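Local coordinates for Serine/threonine-protein kinase Tel1 (Chaetomium thermophilum, PDB 6SKY) that phosphorylates serine and threonine residues of proteins with ATP and probably senses DNA damage to activate checkpoint signalling, at residues P1579-D1582 / V1583-M1587; V1615-K1618 / S1619-S1622; L1630-A1633 / G1634-G1638; V2067-L2070 / S2071-S2074. One frame throughout, in Å; residues are numbered along the deposited sequence.

In the fold
All four contacts are local, each within one helix or where it runs out, and all lie on the same side of the chain's centre. Interactions 1 and 3 sit inside helices 1578-1588 and 1627-1644 and rest on regular backbone bonds; interactions 2 and 4 lie at the ends of helices 1606-1619 and 2052-2070, where serine hydroxyls take over part of the bonding. Interactions 2 and 3 are the buried ones, with a tryptophan in each, whereas 1 and 4 are only partly buried. Interaction 2 touches the other three: Ser1619 meets Leu1585, Cys1620 packs on Ala1633, and Trp1617 reaches Ser2071. Interaction 1 touches neither 3 nor 4.

Interaction 1. Residues P1579-D1582 / V1583-M1587; sequences PARD and VALSM
Val1583 N donates to Pro1579 O at 2.9 Å, the first of four backbone bonds that join 1579-1582 to 1583-1587 within helix 1578-1588. Each links residues four apart, the alpha-helical pattern. Ala1584 N points at Ala1580 O with an almost straight hydrogen (169°). Leu1585 N then reaches Arg1581 O at 2.9 Å, and the series closes with Ser1586 N on Asp1582 O, also 2.9 Å.

Side-chain carbons lie close to the same carbonyls. Val1583 has CG1 anti to its backbone N (chi1 169°), which leaves CG2 beside that N and 3.2 Å from Pro1579 O. Two residues on, Leu1585 CB lies 3.4 Å from Arg1581 O, and CD2 of Leu1585 comes to 4.4 Å from CG of Arg1581. Both side chains turn to helix 1557-1569: Leu1585 packs on Ile1565 and Trp1569, and the Arg1581 guanidinium makes a cation-pi contact with Trp1569. Ala1580 and Ala1584 instead meet helix 1470-1487 through Ser1479 and Leu1478.

Four carbonyls of one turn are thus satisfied by main-chain N-H groups, and the bonds across the contact all run from main chain to main chain. The side chains face neighbouring helices by apolar packing and, at Arg1581, by a cation-pi contact in which the indole probably steadies the buried charge.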
ATOM      1  N   PRO A1579     -52.080  23.705 -24.393  1.00 60.98           N
ATOM      2  CA  PRO A1579     -53.240  22.951 -24.900  1.00 60.98           C
ATOM      3  C   PRO A1579     -53.088  22.475 -26.335  1.00 60.98           C
ATOM      4  O   PRO A1579     -53.415  21.322 -26.633  1.00 60.98           O
ATOM      5  CB  PRO A1579     -54.391  23.952 -24.758  1.00 60.98           C
ATOM      6  CG  PRO A1579     -53.940  24.904 -23.734  1.00 60.98           C
ATOM      7  CD  PRO A1579     -52.475  25.039 -23.918  1.00 60.98           C
ATOM      8  N   ALA A1580     -52.609  23.333 -27.237  1.00 58.76           N
ATOM      9  CA  ALA A1580     -52.451  22.929 -28.630  1.00 58.76           C
ATOM     10  C   ALA A1580     -51.411  21.832 -28.768  1.00 58.76           C
ATOM     11  O   ALA A1580     -51.611  20.857 -29.505  1.00 58.76           O
ATOM     12  CB  ALA A1580     -52.065  24.131 -29.482  1.00 58.76           C
ATOM     13  N   ARG A1581     -50.290  21.979 -28.067  1.00 59.58           N
ATOM     14  CA  ARG A1581     -49.262  20.952 -28.089  1.00 59.58           C
ATOM     15  C   ARG A1581     -49.778  19.644 -27.509  1.00 59.58           C
ATOM     16  O   ARG A1581     -49.460  18.566 -28.019  1.00 59.58           O
ATOM     17  CB  ARG A1581     -48.041  21.443 -27.325  1.00 59.58           C
ATOM     18  CG  ARG A1581     -46.895  20.493 -27.321  1.00 59.58           C
ATOM     19  CD  ARG A1581     -45.658  21.186 -26.838  1.00 59.58           C
ATOM     20  NE  ARG A1581     -45.883  21.893 -25.587  1.00 59.58           N
ATOM     21  CZ  ARG A1581     -45.671  23.190 -25.421  1.00 59.58           C
ATOM     22  NH1 ARG A1581     -45.219  23.921 -26.428  1.00 59.58           N
ATOM     23  NH2 ARG A1581     -45.898  23.753 -24.245  1.00 59.58           N
ATOM     24  N   ASP A1582     -50.591  19.717 -26.450  1.00 61.65           N
ATOM     25  CA  ASP A1582     -51.161  18.506 -25.870  1.00 61.65           C
ATOM     26  C   ASP A1582     -52.117  17.827 -26.836  1.00 61.65           C
ATOM     27  O   ASP A1582     -52.134  16.598 -26.932  1.00 61.65           O
ATOM     28  CB  ASP A1582     -51.870  18.826 -24.558  1.00 61.65           C
ATOM     29  CG  ASP A1582     -50.906  19.037 -23.400  1.00 61.65           C
ATOM     30  OD1 ASP A1582     -49.686  18.869 -23.597  1.00 61.65           O
ATOM     31  OD2 ASP A1582     -51.366  19.374 -22.289  1.00 61.65           O
ATOM     32  N   VAL A1583     -52.914  18.605 -27.567  1.00 58.85           N
ATOM     33  CA  VAL A1583     -53.816  18.026 -28.564  1.00 58.85           C
ATOM     34  C   VAL A1583     -53.021  17.319 -29.654  1.00 58.85           C
ATOM     35  O   VAL A1583     -53.310  16.172 -30.019  1.00 58.85           O
ATOM     36  CB  VAL A1583     -54.728  19.113 -29.157  1.00 58.85           C
ATOM     37  CG1 VAL A1583     -55.459  18.580 -30.373  1.00 58.85           C
ATOM     38  CG2 VAL A1583     -55.711  19.598 -28.115  1.00 58.85           C
ATOM     39  N   ALA A1584     -52.007  17.999 -30.190  1.00 58.25           N
ATOM     40  CA  ALA A1584     -51.196  17.404 -31.245  1.00 58.25           C
ATOM     41  C   ALA A1584     -50.517  16.128 -30.771  1.00 58.25           C
ATOM     42  O   ALA A1584     -50.515  15.117 -31.481  1.00 58.25           O
ATOM     43  CB  ALA A1584     -50.155  18.404 -31.729  1.00 58.25           C
ATOM     44  N   LEU A1585     -49.938  16.154 -29.571  1.00 56.93           N
ATOM     45  CA  LEU A1585     -49.235  14.983 -29.069  1.00 56.93           C
ATOM     46  C   LEU A1585     -50.187  13.845 -28.745  1.00 56.93           C
ATOM     47  O   LEU A1585     -49.834  12.680 -28.936  1.00 56.93           O
ATOM     48  CB  LEU A1585     -48.421  15.354 -27.838  1.00 56.93           C
ATOM     49  CG  LEU A1585     -46.912  15.438 -28.031  1.00 56.93           C
ATOM     50  CD1 LEU A1585     -46.576  16.171 -29.300  1.00 56.93           C
ATOM     51  CD2 LEU A1585     -46.302  16.135 -26.844  1.00 56.93           C
ATOM     52  N   SER A1586     -51.388  14.145 -28.259  1.00 60.89           N
ATOM     53  CA  SER A1586     -52.344  13.078 -28.018  1.00 60.89           C
ATOM     54  C   SER A1586     -52.884  12.498 -29.312  1.00 60.89           C
ATOM     55  O   SER A1586     -53.350  11.357 -29.317  1.00 60.89           O
ATOM     56  CB  SER A1586     -53.495  13.574 -27.153  1.00 60.89           C
ATOM     57  OG  SER A1586     -54.423  12.532 -26.928  1.00 60.89           O
ATOM     58  N   MET A1587     -52.840  13.254 -30.408  1.00 65.51           N
ATOM     59  CA  MET A1587     -53.200  12.658 -31.688  1.00 65.51           C
ATOM     60  C   MET A1587     -52.075  11.790 -32.235  1.00 65.51           C
ATOM     61  O   MET A1587     -52.304  10.645 -32.632  1.00 65.51           O
ATOM     62  CB  MET A1587     -53.562  13.734 -32.705  1.00 65.51           C
ATOM     63  CG  MET A1587     -53.938  13.151 -34.048  1.00 65.51           C
ATOM     64  SD  MET A1587     -53.766  14.320 -35.396  1.00 65.51           S
ATOM     65  CE  MET A1587     -54.390  13.338 -36.750  1.00 65.51           C
TER

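Interaction 2. Residues V1615-K1618 / S1619-S1622; sequences VVWK and SCSS
CG of Trp1617 stands anti to its backbone N (chi1 170°), while SG of Cys1620 is turned in between its own N and carbonyl carbon (chi1 58°); together these torsions bring the thiol beside the indole. SG of Cys1620 lies 3.5 Å from CE3 of Trp1617, an oblique sulfur-aromatic contact, 57° off the normal of the six-membered ring. Ser1621 approaches differently: its OG sits over one face of the indole, displaced toward the rim, at 3.9 Å from CE2 of Trp1617. The same hydroxyl donates to Trp1617 O at 3.0 Å.

These contacts mark the C-terminal end of helix 1606-1619. Cys1620 N still binds Val1616 O at 3.1 Å, but Cys1620 is the first residue to leave helical angles and centres an inverse gamma turn, with a weak bond from Ser1621 N to Ser1619 O. The indole also packs on Leu1637 and, from the FAT domain, on Ser2071. Were Trp1617 cut back to an alanine, the loss would probably leave a gap beside Leu1637 and Ser2071 and the Cys1620 sulfur without its aromatic neighbour. Ser1619 OG points away from the ring and is hydrogen-bonded to Tyr1629 OH of helix 1627-1644.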
ATOM      1  N   VAL A1615     -36.602  17.342 -23.911  1.00 43.11           N
ATOM      2  CA  VAL A1615     -37.955  17.562 -24.398  1.00 43.11           C
ATOM      3  C   VAL A1615     -38.691  16.243 -24.563  1.00 43.11           C
ATOM      4  O   VAL A1615     -39.896  16.162 -24.317  1.00 43.11           O
ATOM      5  CB  VAL A1615     -37.918  18.360 -25.709  1.00 43.11           C
ATOM      6  CG1 VAL A1615     -39.310  18.652 -26.167  1.00 43.11           C
ATOM      7  CG2 VAL A1615     -37.159  19.644 -25.505  1.00 43.11           C
ATOM      8  N   VAL A1616     -37.990  15.185 -24.971  1.00 39.65           N
ATOM      9  CA  VAL A1616     -38.664  13.899 -25.094  1.00 39.65           C
ATOM     10  C   VAL A1616     -39.050  13.354 -23.728  1.00 39.65           C
ATOM     11  O   VAL A1616     -40.086  12.704 -23.590  1.00 39.65           O
ATOM     12  CB  VAL A1616     -37.793  12.908 -25.879  1.00 39.65           C
ATOM     13  CG1 VAL A1616     -38.392  11.532 -25.834  1.00 39.65           C
ATOM     14  CG2 VAL A1616     -37.679  13.360 -27.307  1.00 39.65           C
ATOM     15  N   TRP A1617     -38.256  13.618 -22.694  1.00 40.18           N
ATOM     16  CA  TRP A1617     -38.689  13.238 -21.356  1.00 40.18           C
ATOM     17  C   TRP A1617     -39.861  14.090 -20.897  1.00 40.18           C
ATOM     18  O   TRP A1617     -40.820  13.575 -20.317  1.00 40.18           O
ATOM     19  CB  TRP A1617     -37.545  13.349 -20.356  1.00 40.18           C
ATOM     20  CG  TRP A1617     -38.032  13.194 -18.965  1.00 40.18           C
ATOM     21  CD1 TRP A1617     -38.044  14.140 -17.993  1.00 40.18           C
ATOM     22  CD2 TRP A1617     -38.626  12.029 -18.398  1.00 40.18           C
ATOM     23  NE1 TRP A1617     -38.592  13.633 -16.848  1.00 40.18           N
ATOM     24  CE2 TRP A1617     -38.959  12.334 -17.074  1.00 40.18           C
ATOM     25  CE3 TRP A1617     -38.900  10.748 -18.881  1.00 40.18           C
ATOM     26  CZ2 TRP A1617     -39.552  11.412 -16.229  1.00 40.18           C
ATOM     27  CZ3 TRP A1617     -39.485   9.842 -18.046  1.00 40.18           C
ATOM     28  CH2 TRP A1617     -39.805  10.172 -16.736  1.00 40.18           C
ATOM     29  N   LYS A1618     -39.796  15.398 -21.136  1.00 45.56           N
ATOM     30  CA  LYS A1618     -40.917  16.268 -20.813  1.00 45.56           C
ATOM     31  C   LYS A1618     -42.198  15.798 -21.481  1.00 45.56           C
ATOM     32  O   LYS A1618     -43.286  15.960 -20.923  1.00 45.56           O
ATOM     33  CB  LYS A1618     -40.593  17.690 -21.242  1.00 45.56           C
ATOM     34  CG  LYS A1618     -41.074  18.752 -20.306  1.00 45.56           C
ATOM     35  CD  LYS A1618     -40.655  20.105 -20.814  1.00 45.56           C
ATOM     36  CE  LYS A1618     -39.162  20.166 -20.984  1.00 45.56           C
ATOM     37  NZ  LYS A1618     -38.747  21.435 -21.619  1.00 45.56           N
ATOM     38  N   SER A1619     -42.086  15.211 -22.669  1.00 46.02           N
ATOM     39  CA  SER A1619     -43.261  14.745 -23.392  1.00 46.02           C
ATOM     40  C   SER A1619     -43.834  13.482 -22.772  1.00 46.02           C
ATOM     41  O   SER A1619     -45.041  13.393 -22.532  1.00 46.02           O
ATOM     42  CB  SER A1619     -42.904  14.503 -24.849  1.00 46.02           C
ATOM     43  OG  SER A1619     -43.869  13.681 -25.464  1.00 46.02           O
ATOM     44  N   CYS A1620     -42.992  12.488 -22.506  1.00 48.78           N
ATOM     45  CA  CYS A1620     -43.484  11.225 -21.971  1.00 48.78           C
ATOM     46  C   CYS A1620     -43.698  11.321 -20.470  1.00 48.78           C
ATOM     47  O   CYS A1620     -43.224  10.476 -19.708  1.00 48.78           O
ATOM     48  CB  CYS A1620     -42.533  10.078 -22.306  1.00 48.78           C
ATOM     49  SG  CYS A1620     -40.855  10.268 -21.735  1.00 48.78           S
ATOM     50  N   SER A1621     -44.427  12.348 -20.051  1.00 57.97           N
ATOM     51  CA  SER A1621     -44.855  12.564 -18.678  1.00 57.97           C
ATOM     52  C   SER A1621     -46.331  12.907 -18.662  1.00 57.97           C
ATOM     53  O   SER A1621     -46.795  13.749 -17.892  1.00 57.97           O
ATOM     54  CB  SER A1621     -44.027  13.655 -18.005  1.00 57.97           C
ATOM     55  OG  SER A1621     -42.666  13.276 -17.908  1.00 57.97           O
ATOM     56  N   SER A1622     -47.080  12.254 -19.539  1.00 72.78           N
ATOM     57  CA  SER A1622     -48.523  12.363 -19.669  1.00 72.78           C
ATOM     58  C   SER A1622     -49.143  11.001 -19.366  1.00 72.78           C
ATOM     59  O   SER A1622     -48.471  10.083 -18.891  1.00 72.78           O
ATOM     60  CB  SER A1622     -48.901  12.855 -21.066  1.00 72.78           C
ATOM     61  OG  SER A1622     -50.294  12.736 -21.277  1.00 72.78           O
TER

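Interaction 3. Residues L1630-A1633 / G1634-G1638; sequences LAWA and GRVLG
Val1636 lays its CG2 methyl over one face of the Trp1632 indole, a CH-pi contact with the methyl 4.1 Å from the centroid of the six-membered ring and 18° off its normal. The two side chains run side by side in the same direction from helix 1627-1644. Trp1632 has CG anti to its backbone N (chi1 178°), and Val1636 carries CG2 beside its own N, which sets the methyl over the face, displaced toward the rim, 4.0 Å from CE2 of Trp1632. The same CG2 lies 3.4 Å from Trp1632 O, the carbonyl that receives Val1636 N at 3.0 Å. This is the closely packed part: Phe1592 and Tyr1629 meet the indole ring, and Val1616 touches Trp1632, Ala1633 and Val1636.

The looser part is at Leu1630, which is partly exposed; its side chain makes no contact with 1634-1638 and packs instead on Cys1620, Val2067 and Arg2068. Here the link is through the backbone, Gly1634 N donating to Leu1630 O at 2.9 Å. Having no side chain, Gly1634 allows Val2067 of helix 2052-2070 to lie directly against its CA.

Arg1635 is buried yet charged: its guanidinium forms a salt bridge to Asp1601 and a hydrogen bond to Pro1595 O, which would probably offset the cost of burial. Helix 1627-1644 thus packs through Gly1634 on helix 2052-2070 and through Ala1633 on helix 1606-1619, consistent with the stacked helices of an alpha solenoid.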
ATOM      1  N   LEU A1630     -43.907   5.223 -25.612  1.00 35.16           N
ATOM      2  CA  LEU A1630     -43.029   5.116 -24.454  1.00 35.16           C
ATOM      3  C   LEU A1630     -41.781   4.312 -24.769  1.00 35.16           C
ATOM      4  O   LEU A1630     -40.710   4.620 -24.249  1.00 35.16           O
ATOM      5  CB  LEU A1630     -43.766   4.493 -23.278  1.00 35.16           C
ATOM      6  CG  LEU A1630     -44.768   5.404 -22.592  1.00 35.16           C
ATOM      7  CD1 LEU A1630     -45.108   4.851 -21.245  1.00 35.16           C
ATOM      8  CD2 LEU A1630     -44.214   6.787 -22.463  1.00 35.16           C
ATOM      9  N   ALA A1631     -41.886   3.300 -25.625  1.00 32.98           N
ATOM     10  CA  ALA A1631     -40.687   2.591 -26.052  1.00 32.98           C
ATOM     11  C   ALA A1631     -39.765   3.500 -26.847  1.00 32.98           C
ATOM     12  O   ALA A1631     -38.546   3.474 -26.661  1.00 32.98           O
ATOM     13  CB  ALA A1631     -41.060   1.364 -26.870  1.00 32.98           C
ATOM     14  N   TRP A1632     -40.324   4.319 -27.736  1.00 35.23           N
ATOM     15  CA  TRP A1632     -39.498   5.250 -28.499  1.00 35.23           C
ATOM     16  C   TRP A1632     -38.846   6.291 -27.591  1.00 35.23           C
ATOM     17  O   TRP A1632     -37.669   6.632 -27.764  1.00 35.23           O
ATOM     18  CB  TRP A1632     -40.347   5.912 -29.579  1.00 35.23           C
ATOM     19  CG  TRP A1632     -39.628   6.919 -30.388  1.00 35.23           C
ATOM     20  CD1 TRP A1632     -38.829   6.688 -31.459  1.00 35.23           C
ATOM     21  CD2 TRP A1632     -39.647   8.332 -30.200  1.00 35.23           C
ATOM     22  NE1 TRP A1632     -38.337   7.868 -31.943  1.00 35.23           N
ATOM     23  CE2 TRP A1632     -38.830   8.894 -31.186  1.00 35.23           C
ATOM     24  CE3 TRP A1632     -40.271   9.175 -29.287  1.00 35.23           C
ATOM     25  CZ2 TRP A1632     -38.623  10.254 -31.284  1.00 35.23           C
ATOM     26  CZ3 TRP A1632     -40.063  10.515 -29.386  1.00 35.23           C
ATOM     27  CH2 TRP A1632     -39.247  11.047 -30.375  1.00 35.23           C
ATOM     28  N   ALA A1633     -39.589   6.802 -26.614  1.00 30.93           N
ATOM     29  CA  ALA A1633     -39.024   7.766 -25.683  1.00 30.93           C
ATOM     30  C   ALA A1633     -37.931   7.139 -24.838  1.00 30.93           C
ATOM     31  O   ALA A1633     -36.932   7.789 -24.522  1.00 30.93           O
ATOM     32  CB  ALA A1633     -40.119   8.339 -24.791  1.00 30.93           C
ATOM     33  N   GLY A1634     -38.102   5.876 -24.458  1.00 28.87           N
ATOM     34  CA  GLY A1634     -37.043   5.182 -23.754  1.00 28.87           C
ATOM     35  C   GLY A1634     -35.809   4.994 -24.603  1.00 28.87           C
ATOM     36  O   GLY A1634     -34.693   5.109 -24.116  1.00 28.87           O
ATOM     37  N   ARG A1635     -35.991   4.703 -25.883  1.00 34.04           N
ATOM     38  CA  ARG A1635     -34.840   4.576 -26.766  1.00 34.04           C
ATOM     39  C   ARG A1635     -34.082   5.892 -26.881  1.00 34.04           C
ATOM     40  O   ARG A1635     -32.849   5.914 -26.853  1.00 34.04           O
ATOM     41  CB  ARG A1635     -35.298   4.093 -28.132  1.00 34.04           C
ATOM     42  CG  ARG A1635     -34.250   3.379 -28.907  1.00 34.04           C
ATOM     43  CD  ARG A1635     -34.610   3.389 -30.357  1.00 34.04           C
ATOM     44  NE  ARG A1635     -35.112   2.109 -30.824  1.00 34.04           N
ATOM     45  CZ  ARG A1635     -35.624   1.923 -32.033  1.00 34.04           C
ATOM     46  NH1 ARG A1635     -35.709   2.937 -32.876  1.00 34.04           N
ATOM     47  NH2 ARG A1635     -36.056   0.729 -32.394  1.00 34.04           N
ATOM     48  N   VAL A1636     -34.805   7.008 -26.972  1.00 31.12           N
ATOM     49  CA  VAL A1636     -34.149   8.310 -27.069  1.00 31.12           C
ATOM     50  C   VAL A1636     -33.443   8.669 -25.766  1.00 31.12           C
ATOM     51  O   VAL A1636     -32.303   9.146 -25.777  1.00 31.12           O
ATOM     52  CB  VAL A1636     -35.169   9.384 -27.479  1.00 31.12           C
ATOM     53  CG1 VAL A1636     -34.579  10.759 -27.341  1.00 31.12           C
ATOM     54  CG2 VAL A1636     -35.608   9.154 -28.893  1.00 31.12           C
ATOM     55  N   LEU A1637     -34.094   8.449 -24.624  1.00 27.92           N
ATOM     56  CA  LEU A1637     -33.457   8.744 -23.344  1.00 27.92           C
ATOM     57  C   LEU A1637     -32.252   7.851 -23.098  1.00 27.92           C
ATOM     58  O   LEU A1637     -31.245   8.296 -22.541  1.00 27.92           O
ATOM     59  CB  LEU A1637     -34.454   8.580 -22.208  1.00 27.92           C
ATOM     60  CG  LEU A1637     -35.565   9.602 -22.051  1.00 27.92           C
ATOM     61  CD1 LEU A1637     -36.461   9.166 -20.926  1.00 27.92           C
ATOM     62  CD2 LEU A1637     -34.980  10.948 -21.761  1.00 27.92           C
ATOM     63  N   GLY A1638     -32.338   6.583 -23.494  1.00 24.70           N
ATOM     64  CA  GLY A1638     -31.218   5.686 -23.311  1.00 24.70           C
ATOM     65  C   GLY A1638     -30.041   6.052 -24.182  1.00 24.70           C
ATOM     66  O   GLY A1638     -28.897   5.977 -23.745  1.00 24.70           O
TER

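Interaction 4. Residues V2067-L2070 / S2071-S2074; sequences VRHL and SSGS
Val2067 O accepts twice from Ser2071: Ser2071 N donates to it at 3.0 Å with a hydrogen angle of 149°, and Ser2071 OG adds a weak bond at 3.4 Å. Next along the chain, Arg2068 O is met by a side chain, Ser2072 OG donating to it at 3.0 Å. That bond depends on the serine torsion: OG is anti to the carbonyl carbon of Ser2072 (chi1 -66°), which keeps it beside the backbone N and facing back over the preceding turn.

The backbone N of Ser2072 serves His2069 O instead, at 3.1 Å. Because this partner lies three residues back, the spacing has tightened from the four of the regular helix as helix 2052-2070 ends. The donor stands above the carbonyl plane, 72° out of it, and not on a lone pair. A type I beta turn runs from Leu2070 to Gly2073, its ends 3.9 Å apart from Leu2070 O to Gly2073 N, with no hydrogen bond between them. Three successive carbonyls are therefore satisfied within the contact, by two backbone donors and one hydroxyl, with a second hydroxyl adding a weak bond.

Gly2073 has a positive phi, where a CB would run into the carbonyl oxygen of Ser2072. Leu2070, which is buried, packs on Leu2080 and Leu2087 of helix 2077-2097. Serine hydroxyls bonded to carbonyls of the last turn, followed by a type I turn and a positive-phi glycine, are a common way to end a helix; here they join helices 2052-2070 and 2077-2097 of the FAT domain.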
ATOM      1  N   VAL A2067     -39.384   3.190 -18.653  1.00 29.93           N
ATOM      2  CA  VAL A2067     -39.852   4.573 -18.679  1.00 29.93           C
ATOM      3  C   VAL A2067     -41.053   4.751 -17.763  1.00 29.93           C
ATOM      4  O   VAL A2067     -41.171   5.763 -17.061  1.00 29.93           O
ATOM      5  CB  VAL A2067     -40.164   5.009 -20.115  1.00 29.93           C
ATOM      6  CG1 VAL A2067     -40.821   6.358 -20.121  1.00 29.93           C
ATOM      7  CG2 VAL A2067     -38.908   5.074 -20.895  1.00 29.93           C
ATOM      8  N   ARG A2068     -41.959   3.774 -17.738  1.00 36.49           N
ATOM      9  CA  ARG A2068     -43.098   3.871 -16.833  1.00 36.49           C
ATOM     10  C   ARG A2068     -42.655   3.896 -15.382  1.00 36.49           C
ATOM     11  O   ARG A2068     -43.325   4.493 -14.537  1.00 36.49           O
ATOM     12  CB  ARG A2068     -44.060   2.716 -17.055  1.00 36.49           C
ATOM     13  CG  ARG A2068     -44.904   2.821 -18.297  1.00 36.49           C
ATOM     14  CD  ARG A2068     -46.105   1.924 -18.156  1.00 36.49           C
ATOM     15  NE  ARG A2068     -46.828   1.731 -19.404  1.00 36.49           N
ATOM     16  CZ  ARG A2068     -46.728   0.644 -20.160  1.00 36.49           C
ATOM     17  NH1 ARG A2068     -47.431   0.553 -21.279  1.00 36.49           N
ATOM     18  NH2 ARG A2068     -45.928  -0.349 -19.797  1.00 36.49           N
ATOM     19  N   HIS A2069     -41.545   3.235 -15.065  1.00 37.81           N
ATOM     20  CA  HIS A2069     -41.065   3.247 -13.686  1.00 37.81           C
ATOM     21  C   HIS A2069     -40.361   4.557 -13.352  1.00 37.81           C
ATOM     22  O   HIS A2069     -40.467   5.052 -12.229  1.00 37.81           O
ATOM     23  CB  HIS A2069     -40.137   2.064 -13.441  1.00 37.81           C
ATOM     24  CG  HIS A2069     -39.719   1.918 -12.014  1.00 37.81           C
ATOM     25  ND1 HIS A2069     -38.426   1.631 -11.642  1.00 37.81           N
ATOM     26  CD2 HIS A2069     -40.425   2.023 -10.864  1.00 37.81           C
ATOM     27  CE1 HIS A2069     -38.351   1.566 -10.326  1.00 37.81           C
ATOM     28  NE2 HIS A2069     -39.550   1.801  -9.830  1.00 37.81           N
ATOM     29  N   LEU A2070     -39.629   5.125 -14.309  1.00 34.16           N
ATOM     30  CA  LEU A2070     -39.022   6.435 -14.092  1.00 34.16           C
ATOM     31  C   LEU A2070     -40.080   7.505 -13.884  1.00 34.16           C
ATOM     32  O   LEU A2070     -39.857   8.472 -13.151  1.00 34.16           O
ATOM     33  CB  LEU A2070     -38.136   6.818 -15.270  1.00 34.16           C
ATOM     34  CG  LEU A2070     -36.754   6.207 -15.427  1.00 34.16           C
ATOM     35  CD1 LEU A2070     -36.250   6.517 -16.800  1.00 34.16           C
ATOM     36  CD2 LEU A2070     -35.825   6.778 -14.403  1.00 34.16           C
ATOM     37  N   SER A2071     -41.232   7.369 -14.544  1.00 40.89           N
ATOM     38  CA  SER A2071     -42.297   8.349 -14.367  1.00 40.89           C
ATOM     39  C   SER A2071     -43.026   8.198 -13.041  1.00 40.89           C
ATOM     40  O   SER A2071     -43.808   9.079 -12.679  1.00 40.89           O
ATOM     41  CB  SER A2071     -43.310   8.247 -15.502  1.00 40.89           C
ATOM     42  OG  SER A2071     -42.763   8.720 -16.710  1.00 40.89           O
ATOM     43  N   SER A2072     -42.794   7.109 -12.310  1.00 46.91           N
ATOM     44  CA  SER A2072     -43.568   6.835 -11.110  1.00 46.91           C
ATOM     45  C   SER A2072     -43.259   7.797  -9.975  1.00 46.91           C
ATOM     46  O   SER A2072     -44.006   7.833  -8.994  1.00 46.91           O
ATOM     47  CB  SER A2072     -43.326   5.404 -10.646  1.00 46.91           C
ATOM     48  OG  SER A2072     -43.833   4.478 -11.587  1.00 46.91           O
ATOM     49  N   GLY A2073     -42.181   8.564 -10.068  1.00 54.11           N
ATOM     50  CA  GLY A2073     -41.943   9.575  -9.062  1.00 54.11           C
ATOM     51  C   GLY A2073     -40.836   9.284  -8.072  1.00 54.11           C
ATOM     52  O   GLY A2073     -39.653   9.415  -8.397  1.00 54.11           O
ATOM     53  N   SER A2074     -41.211   8.876  -6.859  1.00 56.22           N
ATOM     54  CA  SER A2074     -40.298   8.912  -5.722  1.00 56.22           C
ATOM     55  C   SER A2074     -39.161   7.911  -5.852  1.00 56.22           C
ATOM     56  O   SER A2074     -39.273   6.768  -5.396  1.00 56.22           O
ATOM     57  CB  SER A2074     -41.063   8.649  -4.428  1.00 56.22           C
ATOM     58  OG  SER A2074     -41.631   7.353  -4.429  1.00 56.22           O
TER